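Side-chain contact in carboxylesterase (Est-2) (Archaeoglobus fulgidus, PDB 5FRD), which probably hydrolyses carboxylic esters as an alpha/beta hydrolase and holds a coenzyme A molecule near its active site: residues K201-L205 / K206-F210. Numbering follows the deposited sequence. Where two conformers were deposited one is given.
Sequences KLTPL and KYHEF. With COA (coenzyme A), chain C.
Tyr207 and His208 both turn back onto Pro204 where the loop 201-205 runs without a break into helix 205-214. The backbone N of Tyr207 donates to Pro204 O at 3.0 Å, and Leu205 O takes a nearly straight bond from Glu209 N at 2.9 Å and a more bent one from His208 N. Pro204 O has a second donor, ND1 of His208, at 3.0 Å and an N-H...O angle of 160°; ring and backbone donors come from opposite faces of the carbonyl plane. With CG anti to its own carbonyl carbon (chi1 -63°), the imidazole folds back along the first turn and meets the oxygen almost in the ring plane. NE2 accepts a hydrogen bond from Thr114 N, so both nitrogens hold the ring, while Val194, Val196 and Leu220 of the central sheet pack against it.

In the alpha/beta hydrolase fold, this loop follows the strand 192-197 and Asp200, probably the acid of a Ser89-His228-Asp200 triad. Thr203 OG1 hydrogen-bonds to Asp200 OD2, placing the threonine in the second shell of that presumed site.

The phenol ring of Tyr207 lies between Pro204 and the bound coenzyme A. Pro204 CD sits over the centre of one face in a CH-pi contact, 3.6 Å from the centroid and 2° off the normal; across the opposite face lies the adenine of coenzyme A, its amino N6A 3.4 Å from Tyr207 CG. Phe210 extends this adenine-binding surface by one helical turn, its CB 3.8 Å from C2A of coenzyme A. The pantetheine arm is met further back along the loop, where N4P of coenzyme A donates to Leu202 O at 2.9 Å, while CD2 of Leu202 packs beside the same amide.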
loop_
_atom_site.group_PDB
_atom_site.type_symbol
_atom_site.label_atom_id
_atom_site.label_comp_id
_atom_site.label_asym_id
_atom_site.label_seq_id
_atom_site.Cartn_x
_atom_site.Cartn_y
_atom_site.Cartn_z
ATOM N N LYS A 201 12.516 -7.284 4.808
ATOM C CA LYS A 201 13.405 -6.611 5.756
ATOM C C LYS A 201 13.101 -5.130 5.928
ATOM O O LYS A 201 13.631 -4.481 6.830
ATOM C CB LYS A 201 14.867 -6.828 5.351
ATOM C CG LYS A 201 15.266 -8.295 5.443
ATOM C CD LYS A 201 16.748 -8.535 5.495
ATOM C CE LYS A 201 17.342 -8.655 6.890
ATOM N NZ LYS A 201 18.775 -8.253 6.896
ATOM N N LEU A 202 12.249 -4.566 5.073
ATOM C CA LEU A 202 11.851 -3.179 5.227
ATOM C C LEU A 202 10.763 -3.039 6.284
ATOM O O LEU A 202 10.753 -2.085 7.054
ATOM C CB LEU A 202 11.386 -2.581 3.897
ATOM C CG LEU A 202 12.477 -2.378 2.843
ATOM C CD1 LEU A 202 11.871 -1.977 1.515
ATOM C CD2 LEU A 202 13.466 -1.315 3.351
ATOM N N THR A 203 9.798 -3.956 6.247
ATOM C CA THR A 203 8.689 -3.986 7.206
ATOM C C THR A 203 8.594 -5.450 7.629
ATOM O O THR A 203 7.902 -6.245 7.046
ATOM C CB THR A 203 7.366 -3.484 6.579
ATOM O OG1 THR A 203 7.083 -4.184 5.375
ATOM C CG2 THR A 203 7.434 -2.014 6.257
ATOM N N PRO A 204 9.380 -5.818 8.654
ATOM C CA PRO A 204 9.551 -7.240 8.946
ATOM C C PRO A 204 8.385 -7.862 9.699
ATOM O O PRO A 204 7.377 -7.196 10.023
ATOM C CB PRO A 204 10.833 -7.260 9.781
ATOM C CG PRO A 204 10.866 -5.936 10.421
ATOM C CD PRO A 204 10.278 -4.971 9.438
ATOM N N LEU A 205 8.514 -9.146 9.999
ATOM C CA LEU A 205 7.468 -9.901 10.661
ATOM C C LEU A 205 6.955 -9.212 11.907
ATOM O O LEU A 205 5.748 -9.150 12.104
ATOM C CB LEU A 205 7.990 -11.280 11.033
ATOM C CG LEU A 205 7.038 -12.176 11.804
ATOM C CD1 LEU A 205 5.779 -12.484 10.984
ATOM C CD2 LEU A 205 7.735 -13.468 12.181
ATOM N N LYS A 206 7.836 -8.686 12.749
ATOM C CA LYS A 206 7.375 -8.075 13.996
ATOM C C LYS A 206 6.426 -6.913 13.783
ATOM O O LYS A 206 5.565 -6.706 14.609
ATOM C CB LYS A 206 8.514 -7.643 14.884
ATOM C CG LYS A 206 9.249 -8.803 15.539
ATOM C CD LYS A 206 10.544 -8.308 16.192
ATOM C CE LYS A 206 11.501 -9.463 16.533
ATOM N NZ LYS A 206 12.233 -9.239 17.816
ATOM N N TYR A 207 6.563 -6.173 12.676
ATOM C CA TYR A 207 5.621 -5.080 12.434
ATOM C C TYR A 207 4.213 -5.630 12.211
ATOM O O TYR A 207 3.204 -4.980 12.564
ATOM C CB TYR A 207 5.994 -4.263 11.219
ATOM C CG TYR A 207 7.227 -3.398 11.303
ATOM C CD1 TYR A 207 8.168 -3.521 12.343
ATOM C CD2 TYR A 207 7.466 -2.426 10.327
ATOM C CE1 TYR A 207 9.317 -2.711 12.385
ATOM C CE2 TYR A 207 8.608 -1.625 10.358
ATOM C CZ TYR A 207 9.542 -1.792 11.384
ATOM O OH TYR A 207 10.712 -1.032 11.443
ATOM N N HIS A 208 4.130 -6.818 11.614
ATOM C CA HIS A 208 2.861 -7.447 11.250
ATOM C C HIS A 208 2.256 -8.209 12.429
ATOM O O HIS A 208 1.042 -8.191 12.627
ATOM C CB HIS A 208 3.071 -8.272 9.985
ATOM C CG HIS A 208 3.457 -7.404 8.828
ATOM N ND1 HIS A 208 4.745 -6.982 8.602
ATOM C CD2 HIS A 208 2.688 -6.752 7.936
ATOM C CE1 HIS A 208 4.755 -6.149 7.577
ATOM N NE2 HIS A 208 3.516 -5.995 7.163
ATOM N N GLU A 209 3.109 -8.858 13.213
ATOM C CA GLU A 209 2.632 -9.401 14.488
ATOM C C GLU A 209 2.133 -8.283 15.406
ATOM O O GLU A 209 1.188 -8.502 16.140
ATOM C CB GLU A 209 3.726 -10.221 15.174
ATOM C CG GLU A 209 4.001 -11.561 14.532
ATOM C CD GLU A 209 2.986 -12.644 14.831
ATOM O OE1 GLU A 209 1.922 -12.365 15.431
ATOM O OE2 GLU A 209 3.242 -13.816 14.445
ATOM N N PHE A 210 2.715 -7.086 15.321
ATOM C CA PHE A 210 2.244 -5.958 16.153
ATOM C C PHE A 210 0.803 -5.638 15.801
ATOM O O PHE A 210 -0.068 -5.547 16.677
ATOM C CB PHE A 210 3.133 -4.742 15.977
ATOM C CG PHE A 210 2.653 -3.549 16.758
ATOM C CD1 PHE A 210 3.086 -3.360 18.054
ATOM C CD2 PHE A 210 1.766 -2.645 16.214
ATOM C CE1 PHE A 210 2.680 -2.259 18.807
ATOM C CE2 PHE A 210 1.325 -1.550 16.970
ATOM C CZ PHE A 210 1.768 -1.370 18.276
HETATM N N1A COA C . 5.894 -2.134 14.726
HETATM C C2A COA C . 6.304 -2.636 15.899
HETATM N N3A COA C . 7.377 -2.151 16.536
HETATM C C4A COA C . 8.078 -1.116 16.023
HETATM C C5A COA C . 7.697 -0.514 14.762
HETATM C C6A COA C . 6.522 -1.080 14.122
HETATM N N6A COA C . 6.106 -0.581 12.939
HETATM N N7A COA C . 8.562 0.469 14.463
HETATM C C8A COA C . 9.422 0.511 15.496
HETATM N N9A COA C . 9.127 -0.438 16.408
HETATM C C1B COA C . 9.895 -0.693 17.642
HETATM C C2B COA C . 11.207 -1.310 17.249
HETATM O O2B COA C . 11.055 -2.719 17.093
HETATM C C3B COA C . 12.107 -0.859 18.387
HETATM O O3B COA C . 11.936 -1.747 19.490
HETATM P P3B COA C . 13.183 -2.301 20.358
HETATM O O7A COA C . 13.726 -1.023 20.961
HETATM O O8A COA C . 14.070 -2.978 19.333
HETATM O O9A COA C . 12.534 -3.263 21.329
HETATM C C4B COA C . 11.572 0.514 18.746
HETATM O O4B COA C . 10.207 0.528 18.282
HETATM C C5B COA C . 12.339 1.672 18.131
HETATM O O5B COA C . 12.352 1.524 16.702
HETATM P P1A COA C . 12.335 2.800 15.729
HETATM O O1A COA C . 11.336 3.790 16.166
HETATM O O2A COA C . 12.173 2.214 14.326
HETATM O O3A COA C . 13.753 3.548 15.855
HETATM P P2A COA C . 15.245 2.951 15.768
HETATM O O4A COA C . 16.068 4.208 15.830
HETATM O O5A COA C . 15.402 1.810 16.726
HETATM O O6A COA C . 15.409 2.255 14.317
HETATM C CBP COA C . 15.590 2.041 11.967
HETATM C CCP COA C . 15.365 3.014 13.115
HETATM C CDP COA C . 15.476 2.819 10.657
HETATM C CEP COA C . 17.005 1.444 12.105
HETATM C CAP COA C . 14.510 0.931 12.029
HETATM O OAP COA C . 13.185 1.523 12.058
HETATM C C9P COA C . 14.611 -0.039 10.873
HETATM O O9P COA C . 15.552 -0.801 10.792
HETATM N N8P COA C . 13.602 -0.029 9.982
HETATM C C7P COA C . 13.460 -1.008 8.901
HETATM C C6P COA C . 14.114 -0.587 7.589
HETATM C C5P COA C . 13.469 0.536 6.800
HETATM O O5P COA C . 14.152 1.480 6.383
HETATM N N4P COA C . 12.167 0.420 6.526
HETATM C C3P COA C . 11.459 1.358 5.686
HETATM C C2P COA C . 10.036 1.500 6.173
HETATM S S1P COA C . 9.133 2.554 5.017
#